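Local coordinates for protein glycerol-3-phosphate dehydrogenase [NAD(P)+] (Coxiella burnetii, PDB 3K96) that probably reduces dihydroxyacetone phosphate to sn-glycerol 3-phosphate with NADH or NADPH, supplying the key precursor for phospholipid synthesis, at residues R236-T241 / E347-S352; T245-L250 / E259-L264; L286-G291 / R333-D338; Y309-V314 / P326-V331. All coordinates share one frame; numbering follows the deposited sequence. Where two conformers were deposited one is given.

Contact 1. Residues R236-T241 / E347-S352; sequences RAALIT and ELLERS
Leu239 and Leu349 take up nearly the same shape: in both, CG stands beside the backbone N and opposite the carbonyl carbon (chi1 -68° and -70°), and chi2 carries CD1 onward while CD2 is turned off to one side. It is these CD2 branches that meet, 3.9 Å from Leu239 CD2 to Leu349 CD2, with the two side chains crossing at about a right angle. Leu349 CD2 also comes within 4.0 Å of Leu239 CG and reaches Ala238 CB at 4.3 Å. Leu239 CD2 also rests against Leu348 CB at 4.3 Å. The seam joins the N-terminal half of helix 233-253 to the last turn of helix 341-349, just before the chain leaves helical geometry in an inverse gamma turn centred on Glu350.

Past that turn, a water gives a hydrogen to Ala238 O (2.8 Å) and weakly accepts one from Arg351 NH2. This bridge is doubtful, because the arginine bond is weak and that side chain is poorly ordered. Leu349 also packs on Pro173 of the second subunit. With no direct hydrogen bond between the segments, the contact is essentially apolar, and its cohesion comes from buried methyl and methylene groups.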
loop_
_atom_site.group_PDB
_atom_site.type_symbol
_atom_site.label_atom_id
_atom_site.label_comp_id
_atom_site.label_asym_id
_atom_site.label_seq_id
_atom_site.Cartn_x
_atom_site.Cartn_y
_atom_site.Cartn_z
ATOM N N ARG A 236 -3.314 -8.856 5.264
ATOM C CA ARG A 236 -3.789 -7.967 4.207
ATOM C C ARG A 236 -2.606 -7.384 3.459
ATOM O O ARG A 236 -2.626 -7.337 2.254
ATOM C CB ARG A 236 -4.676 -6.860 4.763
ATOM C CG ARG A 236 -5.184 -5.897 3.690
ATOM C CD ARG A 236 -6.192 -4.941 4.223
ATOM N NE ARG A 236 -5.625 -4.030 5.194
ATOM C CZ ARG A 236 -6.326 -3.122 5.871
ATOM N NH1 ARG A 236 -7.628 -3.014 5.687
ATOM N NH2 ARG A 236 -5.720 -2.315 6.729
ATOM N N ALA A 237 -1.559 -6.972 4.166
ATOM C CA ALA A 237 -0.387 -6.379 3.519
ATOM C C ALA A 237 0.306 -7.407 2.640
ATOM O O ALA A 237 0.755 -7.096 1.545
ATOM C CB ALA A 237 0.597 -5.809 4.569
ATOM N N ALA A 238 0.387 -8.642 3.119
ATOM C CA ALA A 238 0.996 -9.719 2.345
ATOM C C ALA A 238 0.189 -9.960 1.042
ATOM O O ALA A 238 0.761 -10.198 -0.019
ATOM C CB ALA A 238 1.070 -10.990 3.175
ATOM N N LEU A 239 -1.134 -9.927 1.136
ATOM C CA LEU A 239 -2.000 -10.095 -0.041
ATOM C C LEU A 239 -1.892 -8.902 -1.002
ATOM O O LEU A 239 -1.935 -9.079 -2.218
ATOM C CB LEU A 239 -3.463 -10.304 0.366
ATOM C CG LEU A 239 -3.746 -11.640 1.097
ATOM C CD1 LEU A 239 -5.155 -11.697 1.701
ATOM C CD2 LEU A 239 -3.535 -12.783 0.147
ATOM N N ILE A 240 -1.749 -7.694 -0.474
ATOM C CA ILE A 240 -1.556 -6.526 -1.357
ATOM C C ILE A 240 -0.225 -6.701 -2.118
ATOM O O ILE A 240 -0.134 -6.482 -3.332
ATOM C CB ILE A 240 -1.586 -5.205 -0.554
ATOM C CG1 ILE A 240 -3.021 -4.929 -0.071
ATOM C CG2 ILE A 240 -1.088 -4.051 -1.408
ATOM C CD1 ILE A 240 -3.175 -3.704 0.940
ATOM N N THR A 241 0.803 -7.151 -1.402
ATOM C CA THR A 241 2.090 -7.364 -2.009
ATOM C C THR A 241 1.964 -8.411 -3.122
ATOM O O THR A 241 2.482 -8.215 -4.219
ATOM C CB THR A 241 3.124 -7.789 -0.964
ATOM O OG1 THR A 241 3.240 -6.768 0.037
ATOM C CG2 THR A 241 4.467 -8.023 -1.606
ATOM N N GLU A 347 -5.168 -20.982 1.211
ATOM C CA GLU A 347 -4.382 -21.543 0.099
ATOM C C GLU A 347 -3.487 -20.435 -0.471
ATOM O O GLU A 347 -2.353 -20.693 -0.832
ATOM C CB GLU A 347 -5.269 -22.136 -1.009
ATOM C CG GLU A 347 -5.956 -23.449 -0.623
ATOM C CD GLU A 347 -6.986 -23.934 -1.659
ATOM O OE1 GLU A 347 -7.114 -23.325 -2.746
ATOM O OE2 GLU A 347 -7.684 -24.928 -1.373
ATOM N N LEU A 348 -3.993 -19.209 -0.549
ATOM C CA LEU A 348 -3.191 -18.089 -1.070
ATOM C C LEU A 348 -2.026 -17.723 -0.154
ATOM O O LEU A 348 -0.909 -17.489 -0.627
ATOM C CB LEU A 348 -4.041 -16.837 -1.275
ATOM C CG LEU A 348 -5.015 -16.854 -2.448
ATOM C CD1 LEU A 348 -5.834 -15.572 -2.456
ATOM C CD2 LEU A 348 -4.231 -17.036 -3.746
ATOM N N LEU A 349 -2.293 -17.652 1.148
ATOM C CA LEU A 349 -1.264 -17.280 2.120
ATOM C C LEU A 349 -0.237 -18.389 2.346
ATOM O O LEU A 349 0.941 -18.099 2.505
ATOM C CB LEU A 349 -1.878 -16.843 3.464
ATOM C CG LEU A 349 -2.622 -15.500 3.481
ATOM C CD1 LEU A 349 -3.386 -15.284 4.774
ATOM C CD2 LEU A 349 -1.666 -14.341 3.230
ATOM N N GLU A 350 -0.671 -19.640 2.335
ATOM C CA GLU A 350 0.246 -20.746 2.575
ATOM C C GLU A 350 0.931 -21.194 1.283
ATOM O O GLU A 350 0.733 -22.291 0.777
ATOM C CB GLU A 350 -0.490 -21.858 3.302
ATOM C CG GLU A 350 -1.004 -21.348 4.656
ATOM C CD GLU A 350 -1.846 -22.350 5.421
ATOM O OE1 GLU A 350 -1.888 -23.542 5.027
ATOM O OE2 GLU A 350 -2.468 -21.930 6.425
ATOM N N ARG A 351 1.778 -20.284 0.812
ATOM C CA ARG A 351 2.537 -20.342 -0.433
ATOM C C ARG A 351 3.927 -20.955 -0.244
ATOM O O ARG A 351 4.489 -20.932 0.863
ATOM C CB ARG A 351 2.746 -18.892 -0.850
ATOM C CG ARG A 351 3.279 -18.583 -2.223
ATOM C CD ARG A 351 3.968 -17.217 -2.128
ATOM N NE ARG A 351 3.247 -16.306 -1.222
ATOM C CZ ARG A 351 3.795 -15.246 -0.611
ATOM N NH1 ARG A 351 5.086 -14.953 -0.790
ATOM N NH2 ARG A 351 3.056 -14.485 0.208
ATOM N N SER A 352 4.493 -21.443 -1.353
ATOM C CA SER A 352 5.834 -22.041 -1.376
ATOM C C SER A 352 6.873 -21.032 -1.888
ATOM O O SER A 352 7.767 -20.598 -1.149
ATOM C CB SER A 352 5.834 -23.285 -2.272
ATOM O OG SER A 352 4.865 -24.223 -1.833
HETATM O O HOH W 1 3.140 -11.613 0.282
#

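Contact 2. Residues T245-L250 / E259-L264; sequences TEMGRL and ETLTGL
The amide N of Gly263 binds Thr260 O at 3.0 Å, closing a turn that contains Leu261, the residue that does all the touching on its side of this contact, against Met247 and Gly248. Leu261 has its CG anti to the backbone N (chi1 -171°), and its two methyls divide the work. CD1 lies against the chain of Met247, 3.7 Å from Met247 CG and 3.8 Å from Met247 SD, and it also sits 3.6 Å from Gly248 N. CD2, the branch extended by chi2, presses on the backbone itself, 3.6 Å from Gly248 CA. Since Gly248 carries no side chain, this methyl settles directly on the helix surface, and the alpha carbons of Gly248 and Leu261 come to 6.3 Å.

Met247 runs out extended through chi1 and chi2 and bends at chi3 (-70°). It and Leu261 slide past each other in opposite directions, with Leu261 CD1 lying alongside the CB-CG-SD part of Met247. No hydrogen bond crosses between the segments.

Neighbouring polar groups tie both pieces to the rest of the domain: Thr260 OG1 bonds Asp205 OD2, and Glu246 OE2 takes the backbone N of Leu327. Thr262 packs on Thr262 of the second subunit.

Gly263 is the N-cap residue of helix 264-275, which carries Asp269, a predicted substrate ligand. The side chain of Met247 lies about 4 Å from that of Lys216, the predicted proton acceptor. The arrangement is thus a close helix approach over a glycine, bordering the predicted glycerol 3-phosphate site in the helical C-terminal part of this dehydrogenase family.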
loop_
_atom_site.group_PDB
_atom_site.type_symbol
_atom_site.label_atom_id
_atom_site.label_comp_id
_atom_site.label_asym_id
_atom_site.label_seq_id
_atom_site.Cartn_x
_atom_site.Cartn_y
_atom_site.Cartn_z
ATOM N N THR A 245 2.261 -8.170 -7.511
ATOM C CA THR A 245 3.044 -9.098 -8.348
ATOM C C THR A 245 2.254 -9.615 -9.561
ATOM O O THR A 245 2.780 -9.644 -10.685
ATOM C CB THR A 245 3.583 -10.291 -7.512
ATOM O OG1 THR A 245 4.437 -9.785 -6.474
ATOM C CG2 THR A 245 4.367 -11.274 -8.385
ATOM N N GLU A 246 0.997 -10.036 -9.376
ATOM C CA GLU A 246 0.244 -10.521 -10.555
ATOM C C GLU A 246 -0.212 -9.378 -11.442
ATOM O O GLU A 246 -0.341 -9.549 -12.663
ATOM C CB GLU A 246 -0.900 -11.496 -10.205
ATOM C CG GLU A 246 -2.056 -10.969 -9.450
ATOM C CD GLU A 246 -2.958 -12.109 -8.947
ATOM O OE1 GLU A 246 -4.126 -12.190 -9.376
ATOM O OE2 GLU A 246 -2.476 -12.944 -8.140
ATOM N N MET A 247 -0.453 -8.218 -10.838
ATOM C CA MET A 247 -0.806 -7.035 -11.609
ATOM C C MET A 247 0.416 -6.754 -12.531
ATOM O O MET A 247 0.262 -6.518 -13.715
ATOM C CB MET A 247 -1.090 -5.845 -10.685
ATOM C CG MET A 247 -1.511 -4.551 -11.390
ATOM S SD MET A 247 -1.696 -3.148 -10.244
ATOM C CE MET A 247 -3.166 -3.639 -9.354
ATOM N N GLY A 248 1.621 -6.853 -11.979
ATOM C CA GLY A 248 2.848 -6.594 -12.747
ATOM C C GLY A 248 3.048 -7.575 -13.893
ATOM O O GLY A 248 3.502 -7.194 -14.988
ATOM N N ARG A 249 2.691 -8.837 -13.655
ATOM C CA ARG A 249 2.813 -9.876 -14.673
ATOM C C ARG A 249 1.898 -9.575 -15.872
ATOM O O ARG A 249 2.304 -9.675 -17.033
ATOM C CB ARG A 249 2.485 -11.248 -14.074
ATOM C CG ARG A 249 2.796 -12.390 -15.008
ATOM C CD ARG A 249 2.690 -13.786 -14.329
ATOM N NE ARG A 249 3.588 -13.916 -13.184
ATOM C CZ ARG A 249 3.214 -13.956 -11.910
ATOM N NH1 ARG A 249 4.141 -14.065 -10.969
ATOM N NH2 ARG A 249 1.931 -13.920 -11.564
ATOM N N LEU A 250 0.663 -9.218 -15.580
ATOM C CA LEU A 250 -0.283 -8.872 -16.602
ATOM C C LEU A 250 0.205 -7.643 -17.395
ATOM O O LEU A 250 0.197 -7.637 -18.633
ATOM C CB LEU A 250 -1.630 -8.578 -15.970
ATOM C CG LEU A 250 -2.753 -8.230 -16.953
ATOM C CD1 LEU A 250 -3.003 -9.402 -17.880
ATOM C CD2 LEU A 250 -4.032 -7.832 -16.209
ATOM N N GLU A 259 7.304 1.174 -13.840
ATOM C CA GLU A 259 7.166 2.504 -13.281
ATOM C C GLU A 259 5.679 2.824 -13.060
ATOM O O GLU A 259 5.321 3.599 -12.164
ATOM C CB GLU A 259 7.796 3.565 -14.207
ATOM C CG GLU A 259 9.343 3.553 -14.289
ATOM C CD GLU A 259 9.923 2.376 -15.067
ATOM O OE1 GLU A 259 9.248 1.864 -15.985
ATOM O OE2 GLU A 259 11.077 1.980 -14.768
ATOM N N THR A 260 4.816 2.241 -13.885
ATOM C CA THR A 260 3.389 2.460 -13.750
ATOM C C THR A 260 2.896 1.658 -12.565
ATOM O O THR A 260 2.079 2.109 -11.765
ATOM C CB THR A 260 2.634 2.049 -15.008
ATOM O OG1 THR A 260 3.108 2.833 -16.099
ATOM C CG2 THR A 260 1.147 2.279 -14.838
ATOM N N LEU A 261 3.430 0.466 -12.433
ATOM C CA LEU A 261 3.042 -0.435 -11.346
ATOM C C LEU A 261 3.277 0.140 -9.943
ATOM O O LEU A 261 2.452 -0.023 -9.046
ATOM C CB LEU A 261 3.804 -1.731 -11.506
ATOM C CG LEU A 261 3.421 -2.887 -10.621
ATOM C CD1 LEU A 261 1.981 -3.373 -10.951
ATOM C CD2 LEU A 261 4.467 -3.980 -10.855
ATOM N N THR A 262 4.390 0.828 -9.760
ATOM C CA THR A 262 4.729 1.409 -8.475
ATOM C C THR A 262 4.229 2.849 -8.365
ATOM O O THR A 262 4.495 3.532 -7.370
ATOM C CB THR A 262 6.246 1.396 -8.262
ATOM O OG1 THR A 262 6.878 2.097 -9.339
ATOM C CG2 THR A 262 6.775 -0.043 -8.230
ATOM N N GLY A 263 3.493 3.309 -9.381
ATOM C CA GLY A 263 2.962 4.689 -9.387
ATOM C C GLY A 263 1.528 4.800 -8.898
ATOM O O GLY A 263 0.974 3.862 -8.324
ATOM N N LEU A 264 0.920 5.965 -9.166
ATOM C CA LEU A 264 -0.438 6.257 -8.747
ATOM C C LEU A 264 -1.483 5.297 -9.270
ATOM O O LEU A 264 -2.392 4.923 -8.520
ATOM C CB LEU A 264 -0.803 7.686 -9.162
ATOM C CG LEU A 264 -0.041 8.812 -8.478
ATOM C CD1 LEU A 264 -0.132 10.152 -9.260
ATOM C CD2 LEU A 264 -0.541 8.963 -7.010
#

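Contact 3. Residues L286-G291 / R333-D338; sequences LALGEG and RILHED
Leu288 reaches over Ile334 and Leu335 with a single methyl. Its CD1 lies 4.2 Å from Ile334 CG2 and 4.4 Å from Leu335 CD2, so one branch touches two successive residues of the facing helix. Ile334 offers its short branch: with CG1 beside the backbone N (chi1 -72°), CG2 is anti to the backbone N and meets the leucine. Leu335 starts out to the side of the contact and brings only the tip of its chain to it. The alpha carbons of Leu288 and Ile334 are 8.9 Å apart, so only side-chain ends meet, and no hydrogen bond spans the segments.

Both pieces lie at the C-terminal ends of helices, 280-290 and 326-336, in the helical C-terminal region. Helix 280-290 stops in a Schellman motif: Gly291 has positive phi (109°), its N bonds Leu288 O at 3.1 Å, and the residue whose methyl makes the contact is therefore also part of the helix ending.

Ile225 of helix 206-228 packs against both Leu288 and Ile334, closing this small apolar group from a third helix. Lys294 packs on Leu288 and sends its NZ to Leu335 O. At the outer surface the ring of His336 lays one face over Leu335 CB, 3.8 Å above the ring plane and offset toward the rim, while His336 NE2 bonds Asp312 OD1.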
loop_
_atom_site.group_PDB
_atom_site.type_symbol
_atom_site.label_atom_id
_atom_site.label_comp_id
_atom_site.label_asym_id
_atom_site.label_seq_id
_atom_site.Cartn_x
_atom_site.Cartn_y
_atom_site.Cartn_z
ATOM N N LEU A 286 -15.723 -8.140 2.185
ATOM C CA LEU A 286 -15.913 -8.256 3.634
ATOM C C LEU A 286 -17.104 -9.149 3.908
ATOM O O LEU A 286 -17.036 -10.058 4.740
ATOM C CB LEU A 286 -16.135 -6.884 4.278
ATOM C CG LEU A 286 -14.899 -6.056 4.630
ATOM C CD1 LEU A 286 -15.265 -4.581 4.823
ATOM C CD2 LEU A 286 -14.242 -6.606 5.892
ATOM N N ALA A 287 -18.190 -8.884 3.202
ATOM C CA ALA A 287 -19.396 -9.669 3.356
ATOM C C ALA A 287 -19.125 -11.158 3.033
ATOM O O ALA A 287 -19.512 -12.032 3.793
ATOM C CB ALA A 287 -20.515 -9.113 2.498
ATOM N N LEU A 288 -18.428 -11.430 1.934
ATOM C CA LEU A 288 -18.130 -12.814 1.570
ATOM C C LEU A 288 -17.310 -13.486 2.648
ATOM O O LEU A 288 -17.536 -14.646 2.953
ATOM C CB LEU A 288 -17.362 -12.907 0.253
ATOM C CG LEU A 288 -18.061 -12.461 -1.021
ATOM C CD1 LEU A 288 -17.160 -12.747 -2.233
ATOM C CD2 LEU A 288 -19.354 -13.185 -1.154
ATOM N N GLY A 289 -16.329 -12.766 3.183
ATOM C CA GLY A 289 -15.479 -13.300 4.228
ATOM C C GLY A 289 -16.235 -13.608 5.506
ATOM O O GLY A 289 -15.878 -14.532 6.251
ATOM N N GLU A 290 -17.280 -12.837 5.766
ATOM C CA GLU A 290 -18.099 -13.040 6.944
ATOM C C GLU A 290 -19.058 -14.201 6.768
ATOM O O GLU A 290 -19.703 -14.621 7.739
ATOM C CB GLU A 290 -18.839 -11.743 7.308
ATOM C CG GLU A 290 -17.862 -10.673 7.764
ATOM C CD GLU A 290 -18.433 -9.267 7.903
ATOM O OE1 GLU A 290 -17.639 -8.372 8.288
ATOM O OE2 GLU A 290 -19.628 -9.045 7.632
ATOM N N GLY A 291 -19.153 -14.725 5.541
ATOM C CA GLY A 291 -20.043 -15.860 5.246
ATOM C C GLY A 291 -21.278 -15.553 4.401
ATOM O O GLY A 291 -22.067 -16.440 4.119
ATOM N N ARG A 333 -12.877 -18.583 -8.360
ATOM C CA ARG A 333 -13.329 -19.855 -7.792
ATOM C C ARG A 333 -14.349 -19.613 -6.679
ATOM O O ARG A 333 -15.333 -20.337 -6.551
ATOM C CB ARG A 333 -12.148 -20.665 -7.229
ATOM C CG ARG A 333 -11.073 -21.079 -8.230
ATOM C CD ARG A 333 -9.914 -21.828 -7.512
ATOM N NE ARG A 333 -10.344 -23.130 -7.021
ATOM C CZ ARG A 333 -9.710 -23.862 -6.104
ATOM N NH1 ARG A 333 -8.601 -23.428 -5.481
ATOM N NH2 ARG A 333 -10.233 -25.024 -5.773
ATOM N N ILE A 334 -14.113 -18.583 -5.877
ATOM C CA ILE A 334 -15.014 -18.251 -4.797
ATOM C C ILE A 334 -16.376 -17.873 -5.366
ATOM O O ILE A 334 -17.419 -18.267 -4.847
ATOM C CB ILE A 334 -14.424 -17.117 -3.940
ATOM C CG1 ILE A 334 -13.254 -17.664 -3.123
ATOM C CG2 ILE A 334 -15.465 -16.539 -2.997
ATOM C CD1 ILE A 334 -12.463 -16.612 -2.379
ATOM N N LEU A 335 -16.368 -17.130 -6.465
ATOM C CA LEU A 335 -17.613 -16.669 -7.080
ATOM C C LEU A 335 -18.363 -17.726 -7.872
ATOM O O LEU A 335 -19.594 -17.800 -7.817
ATOM C CB LEU A 335 -17.312 -15.512 -8.062
ATOM C CG LEU A 335 -16.729 -14.200 -7.541
ATOM C CD1 LEU A 335 -16.532 -13.177 -8.677
ATOM C CD2 LEU A 335 -17.629 -13.615 -6.481
ATOM N N HIS A 336 -17.629 -18.545 -8.617
ATOM C CA HIS A 336 -18.263 -19.488 -9.530
ATOM C C HIS A 336 -18.104 -20.974 -9.217
ATOM O O HIS A 336 -18.794 -21.782 -9.810
ATOM C CB HIS A 336 -17.754 -19.216 -10.958
ATOM C CG HIS A 336 -17.904 -17.789 -11.391
ATOM N ND1 HIS A 336 -19.124 -17.231 -11.697
ATOM C CD2 HIS A 336 -16.984 -16.809 -11.582
ATOM C CE1 HIS A 336 -18.955 -15.963 -12.043
ATOM N NE2 HIS A 336 -17.665 -15.680 -11.976
ATOM N N GLU A 337 -17.243 -21.346 -8.276
ATOM C CA GLU A 337 -17.039 -22.779 -7.979
ATOM C C GLU A 337 -17.338 -23.120 -6.530
ATOM O O GLU A 337 -16.925 -24.162 -6.032
ATOM C CB GLU A 337 -15.622 -23.195 -8.338
ATOM C CG GLU A 337 -15.301 -22.946 -9.807
ATOM C CD GLU A 337 -13.913 -23.393 -10.190
ATOM O OE1 GLU A 337 -13.241 -24.107 -9.398
ATOM O OE2 GLU A 337 -13.491 -23.021 -11.292
ATOM N N ASP A 338 -18.036 -22.213 -5.862
ATOM C CA ASP A 338 -18.463 -22.390 -4.480
ATOM C C ASP A 338 -17.293 -22.610 -3.502
ATOM O O ASP A 338 -17.488 -23.184 -2.442
ATOM C CB ASP A 338 -19.442 -23.569 -4.411
ATOM C CG ASP A 338 -20.267 -23.579 -3.147
ATOM O OD1 ASP A 338 -20.686 -22.490 -2.686
ATOM O OD2 ASP A 338 -20.527 -24.701 -2.630
#

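Contact 4. Residues Y309-V314 / P326-V331; sequences YNTDQV and PLTFQV
Thr311 and Val314 face Thr328 and Val331 where two consecutive helices of the helical C-terminal region, 307-320 and 326-336, pack on each other. The axes of the two short segments approach to 9.5 Å with a crossing angle of -117°, and the alpha carbons of Thr311 and Thr328 are 6.4 Å apart.

Methyl packing comes in two patches. In one, Val314 CG1 meets Thr328 CG2 at 4.1 Å, the two side chains crossing at about a right angle. In the other, Val331 CG1, placed anti to its backbone N (chi1 173°), nestles against both branches of Thr311. Ile218 of helix 206-228 packs on Thr311, Val314 and Thr328, so a third helix covers the small residues at the crossing.

The polar atoms are served elsewhere, and no hydrogen bond runs between the segments. Thr311 OG1 bonds Gly307 O, one turn back in its own helix, which fixes the rotation of the side chain and turns its methyl across the interface. Thr328 OG1 likewise has Glu246 OE1 of helix 233-253 as partner. Both hydroxyls thus have partners although their residues are buried.

Close van der Waals contacts complete the fit: Thr311 CG2 lies 3.8 Å from the backbone Thr328 O, and Thr311 OG1 stands 3.7 Å from Val331 CG1.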
loop_
_atom_site.group_PDB
_atom_site.type_symbol
_atom_site.label_atom_id
_atom_site.label_comp_id
_atom_site.label_asym_id
_atom_site.label_seq_id
_atom_site.Cartn_x
_atom_site.Cartn_y
_atom_site.Cartn_z
ATOM N N TYR A 309 -17.513 -8.465 -12.326
ATOM C CA TYR A 309 -17.327 -8.338 -13.766
ATOM C C TYR A 309 -15.840 -8.242 -14.084
ATOM O O TYR A 309 -15.364 -8.943 -14.974
ATOM C CB TYR A 309 -18.068 -7.104 -14.273
ATOM C CG TYR A 309 -18.107 -6.957 -15.761
ATOM C CD1 TYR A 309 -19.005 -7.699 -16.532
ATOM C CD2 TYR A 309 -17.310 -6.020 -16.400
ATOM C CE1 TYR A 309 -19.062 -7.536 -17.924
ATOM C CE2 TYR A 309 -17.361 -5.847 -17.778
ATOM C CZ TYR A 309 -18.229 -6.603 -18.535
ATOM O OH TYR A 309 -18.269 -6.411 -19.902
ATOM N N ASN A 310 -15.102 -7.391 -13.375
ATOM C CA ASN A 310 -13.663 -7.290 -13.601
ATOM C C ASN A 310 -12.994 -8.667 -13.457
ATOM O O ASN A 310 -12.129 -9.011 -14.240
ATOM C CB ASN A 310 -12.938 -6.386 -12.588
ATOM C CG ASN A 310 -13.306 -4.903 -12.670
ATOM O OD1 ASN A 310 -13.016 -4.166 -11.717
ATOM N ND2 ASN A 310 -13.917 -4.456 -13.769
ATOM N N THR A 311 -13.360 -9.416 -12.409
ATOM C CA THR A 311 -12.755 -10.716 -12.141
ATOM C C THR A 311 -12.988 -11.638 -13.325
ATOM O O THR A 311 -12.064 -12.288 -13.832
ATOM C CB THR A 311 -13.334 -11.391 -10.857
ATOM O OG1 THR A 311 -13.131 -10.552 -9.725
ATOM C CG2 THR A 311 -12.664 -12.733 -10.575
ATOM N N ASP A 312 -14.221 -11.671 -13.791
ATOM C CA ASP A 312 -14.562 -12.547 -14.914
ATOM C C ASP A 312 -13.821 -12.180 -16.183
ATOM O O ASP A 312 -13.332 -13.066 -16.884
ATOM C CB ASP A 312 -16.076 -12.532 -15.151
ATOM C CG ASP A 312 -16.840 -13.163 -14.003
ATOM O OD1 ASP A 312 -16.188 -13.883 -13.188
ATOM O OD2 ASP A 312 -18.078 -12.941 -13.913
ATOM N N GLN A 313 -13.694 -10.880 -16.469
ATOM C CA GLN A 313 -13.026 -10.462 -17.719
ATOM C C GLN A 313 -11.526 -10.720 -17.676
ATOM O O GLN A 313 -10.945 -11.216 -18.645
ATOM C CB GLN A 313 -13.293 -8.986 -18.040
ATOM C CG GLN A 313 -14.753 -8.642 -18.257
ATOM C CD GLN A 313 -15.360 -9.377 -19.429
ATOM O OE1 GLN A 313 -14.768 -9.480 -20.501
ATOM N NE2 GLN A 313 -16.553 -9.886 -19.231
ATOM N N VAL A 314 -10.905 -10.408 -16.544
ATOM C CA VAL A 314 -9.482 -10.601 -16.400
ATOM C C VAL A 314 -9.147 -12.077 -16.352
ATOM O O VAL A 314 -8.153 -12.505 -16.946
ATOM C CB VAL A 314 -8.921 -9.848 -15.172
ATOM C CG1 VAL A 314 -7.485 -10.246 -14.898
ATOM C CG2 VAL A 314 -9.038 -8.352 -15.399
ATOM N N PRO A 326 -2.775 -15.849 -9.439
ATOM C CA PRO A 326 -3.354 -16.649 -8.350
ATOM C C PRO A 326 -4.475 -16.002 -7.568
ATOM O O PRO A 326 -5.458 -16.685 -7.279
ATOM C CB PRO A 326 -2.157 -16.961 -7.420
ATOM C CG PRO A 326 -0.919 -16.480 -8.133
ATOM C CD PRO A 326 -1.312 -15.691 -9.341
ATOM N N LEU A 327 -4.343 -14.732 -7.185
ATOM C CA LEU A 327 -5.429 -14.091 -6.448
ATOM C C LEU A 327 -6.690 -13.994 -7.300
ATOM O O LEU A 327 -7.784 -14.317 -6.829
ATOM C CB LEU A 327 -5.068 -12.720 -5.861
ATOM C CG LEU A 327 -4.255 -12.768 -4.557
ATOM C CD1 LEU A 327 -2.884 -13.396 -4.771
ATOM C CD2 LEU A 327 -4.128 -11.379 -3.927
ATOM N N THR A 328 -6.531 -13.568 -8.547
ATOM C CA THR A 328 -7.670 -13.415 -9.460
ATOM C C THR A 328 -8.364 -14.748 -9.681
ATOM O O THR A 328 -9.577 -14.818 -9.705
ATOM C CB THR A 328 -7.205 -12.868 -10.812
ATOM O OG1 THR A 328 -6.589 -11.587 -10.601
ATOM C CG2 THR A 328 -8.373 -12.772 -11.781
ATOM N N PHE A 329 -7.578 -15.810 -9.820
ATOM C CA PHE A 329 -8.156 -17.124 -10.026
ATOM C C PHE A 329 -8.911 -17.621 -8.806
ATOM O O PHE A 329 -9.967 -18.230 -8.958
ATOM C CB PHE A 329 -7.099 -18.125 -10.477
ATOM C CG PHE A 329 -6.757 -18.003 -11.922
ATOM C CD1 PHE A 329 -6.775 -19.117 -12.751
ATOM C CD2 PHE A 329 -6.484 -16.751 -12.487
ATOM C CE1 PHE A 329 -6.477 -18.991 -14.115
ATOM C CE2 PHE A 329 -6.189 -16.624 -13.824
ATOM C CZ PHE A 329 -6.184 -17.746 -14.646
ATOM N N GLN A 330 -8.384 -17.375 -7.607
ATOM C CA GLN A 330 -9.079 -17.794 -6.384
ATOM C C GLN A 330 -10.382 -17.028 -6.236
ATOM O O GLN A 330 -11.408 -17.608 -5.901
ATOM C CB GLN A 330 -8.221 -17.587 -5.143
ATOM C CG GLN A 330 -7.109 -18.590 -4.967
ATOM C CD GLN A 330 -7.608 -19.971 -4.571
ATOM O OE1 GLN A 330 -8.475 -20.548 -5.225
ATOM N NE2 GLN A 330 -7.042 -20.511 -3.494
ATOM N N VAL A 331 -10.356 -15.727 -6.492
ATOM C CA VAL A 331 -11.600 -14.941 -6.391
ATOM C C VAL A 331 -12.636 -15.533 -7.360
ATOM O O VAL A 331 -13.800 -15.743 -6.996
ATOM C CB VAL A 331 -11.397 -13.434 -6.629
ATOM C CG1 VAL A 331 -12.750 -12.704 -6.687
ATOM C CG2 VAL A 331 -10.525 -12.847 -5.531
#

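In the fold
All four contacts belong to the helical C-terminal part of the chain. Contact 1 opens first, on helix 233-253, and closes last, at the C terminus, so its loop encloses the other three. Contact 2 starts further along the same helix and closes almost at once on helix 258-261. Contact 3 then opens on helix 280-290, and contact 4, a short loop between neighbouring helices, lies wholly within it; both share helix 326-336. Contact 2 is in series with contacts 3 and 4, and none cross. Glu347 of contact 1 pairs with Arg333 of contact 3, and Glu246 of contact 2 binds Leu327 N and Thr328 OG1 of contact 4. Contacts 1 and 2 also touch the second subunit.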